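Local coordinates for monopolin complex subunit CSM1 (Candida glabrata, PDB 6MJC), which is a subunit of the monopolin complex that binds the kinetochore protein Dsn1 and so probably recruits monopolin to kinetochores, at residues A[99-102]-A[103-106]. Residues are numbered along the deposited sequence; the frame is centred on the assembly and turned at random.
Sequences RSLN and QFYI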
loop_
_atom_site.group_PDB
_atom_site.type_symbol
_atom_site.label_atom_id
_atom_site.label_comp_id
_atom_site.label_asym_id
_atom_site.label_seq_id
_atom_site.Cartn_x
_atom_site.Cartn_y
_atom_site.Cartn_z
ATOM N N ARG A 99 -1.374 -10.735 -7.964
ATOM C CA ARG A 99 -0.214 -11.222 -8.693
ATOM C C ARG A 99 0.812 -10.142 -9.019
ATOM O O ARG A 99 1.915 -10.481 -9.472
ATOM C CB ARG A 99 -0.639 -11.889 -10.005
ATOM C CG ARG A 99 -1.600 -11.074 -10.825
ATOM C CD ARG A 99 -1.892 -11.704 -12.179
ATOM N NE ARG A 99 -3.065 -11.066 -12.764
ATOM C CZ ARG A 99 -3.020 -10.026 -13.582
ATOM N NH1 ARG A 99 -1.849 -9.508 -13.936
ATOM N NH2 ARG A 99 -4.146 -9.508 -14.045
ATOM N N SER A 100 0.447 -8.873 -8.913
ATOM C CA SER A 100 1.370 -7.741 -9.079
ATOM C C SER A 100 1.967 -7.215 -7.786
ATOM O O SER A 100 2.686 -6.206 -7.814
ATOM C CB SER A 100 0.654 -6.595 -9.807
ATOM O OG SER A 100 0.402 -7.001 -11.155
ATOM N N LEU A 101 1.684 -7.836 -6.645
ATOM C CA LEU A 101 2.193 -7.280 -5.397
ATOM C C LEU A 101 3.720 -7.328 -5.354
ATOM O O LEU A 101 4.366 -6.377 -4.878
ATOM C CB LEU A 101 1.580 -8.046 -4.235
ATOM C CG LEU A 101 1.957 -7.560 -2.840
ATOM C CD1 LEU A 101 1.553 -6.153 -2.578
ATOM C CD2 LEU A 101 1.320 -8.491 -1.775
ATOM N N ASN A 102 4.300 -8.392 -5.856
ATOM C CA ASN A 102 5.758 -8.490 -5.928
ATOM C C ASN A 102 6.337 -7.369 -6.796
ATOM O O ASN A 102 7.285 -6.682 -6.394
ATOM C CB ASN A 102 6.161 -9.857 -6.463
ATOM C CG ASN A 102 7.668 -10.074 -6.428
ATOM O OD1 ASN A 102 8.282 -10.429 -7.434
ATOM N ND2 ASN A 102 8.279 -9.823 -5.276
ATOM N N GLN A 103 5.765 -7.154 -7.993
ATOM C CA GLN A 103 6.231 -6.059 -8.842
ATOM C C GLN A 103 6.131 -4.722 -8.108
ATOM O O GLN A 103 7.008 -3.863 -8.238
ATOM C CB GLN A 103 5.427 -6.012 -10.147
ATOM C CG GLN A 103 5.548 -7.227 -11.056
ATOM C CD GLN A 103 4.629 -7.122 -12.263
ATOM O OE1 GLN A 103 4.516 -6.065 -12.888
ATOM N NE2 GLN A 103 3.953 -8.212 -12.582
ATOM N N PHE A 104 5.044 -4.516 -7.368
ATOM C CA PHE A 104 4.845 -3.274 -6.626
ATOM C C PHE A 104 5.934 -3.086 -5.582
ATOM O O PHE A 104 6.555 -2.027 -5.499
ATOM C CB PHE A 104 3.500 -3.286 -5.920
ATOM C CG PHE A 104 3.413 -2.267 -4.801
ATOM C CD1 PHE A 104 3.096 -0.963 -5.069
ATOM C CD2 PHE A 104 3.700 -2.611 -3.489
ATOM C CE1 PHE A 104 3.034 -0.025 -4.053
ATOM C CE2 PHE A 104 3.642 -1.679 -2.471
ATOM C CZ PHE A 104 3.335 -0.373 -2.754
ATOM N N TYR A 105 6.227 -4.142 -4.812
ATOM C CA TYR A 105 7.215 -4.030 -3.748
ATOM C C TYR A 105 8.600 -3.766 -4.326
ATOM O O TYR A 105 9.358 -2.951 -3.800
ATOM C CB TYR A 105 7.216 -5.301 -2.891
ATOM C CG TYR A 105 8.432 -5.424 -1.992
ATOM C CD1 TYR A 105 8.520 -4.718 -0.783
ATOM C CD2 TYR A 105 9.473 -6.226 -2.350
ATOM C CE1 TYR A 105 9.657 -4.853 0.026
ATOM C CE2 TYR A 105 10.615 -6.387 -1.539
ATOM C CZ TYR A 105 10.688 -5.682 -0.359
ATOM O OH TYR A 105 11.824 -5.860 0.395
ATOM N N ILE A 106 8.938 -4.432 -5.423
ATOM C CA ILE A 106 10.231 -4.217 -6.064
ATOM C C ILE A 106 10.350 -2.796 -6.595
ATOM O O ILE A 106 11.389 -2.151 -6.429
ATOM C CB ILE A 106 10.436 -5.225 -7.194
ATOM C CG1 ILE A 106 10.538 -6.644 -6.638
ATOM C CG2 ILE A 106 11.718 -4.883 -7.983
ATOM C CD1 ILE A 106 10.580 -7.730 -7.677
HETATM O O HOH W 1 4.263 -9.498 -9.169
#
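Arg-99 O meets Gln-103 through a water rather than directly. The water donates to Arg-99 O at 2.6 Å and accepts from Gln-103 N at 3.0 Å. It thus bridges the i to i+4 backbone pair where a 3-10 turn passes into the helix. Arg-99 NH2 forms a salt bridge with an acidic side chain of the bound Dsn1 peptide. Ser-100 O accepts a backbone hydrogen bond from Phe-104 N at 2.9 Å. Ser-100 OG stands 4.0 Å from Gln-103 NE2, while Ser-100 OG and Gln-103 OE1 each hydrogen-bond to the peptide backbone. Gln-103 reaches that position with CG beside its backbone N (chi1 -63°) and an extended chain beyond. Leu-101 O takes the next backbone hydrogen bond, from Tyr-105 N, also at 2.9 Å. The Leu-101 methyl CD1 lies 4.2 Å from Phe-104 CD2, a loose apolar touch at the ring. Asn-102 O accepts from Ile-106 N at 3.0 Å, with a nearly straight N-H...O angle of 167°. The Ile-106 methyl CD1 lies out from the face of the Asn-102 amide, 3.6 Å from Asn-102 OD1. Leu-101 packs on Ile-9 and Phe-13 of helix 5-13, and Tyr-105 OH hydrogen-bonds to Cys-17 O. The Phe-104 ring packs among Tyr-46, Tyr-67 and Phe-96 of the antiparallel sheet and a peptide aromatic, so the start of helix 101-113 joins sheet, helix 5-13 and the Dsn1-binding surface.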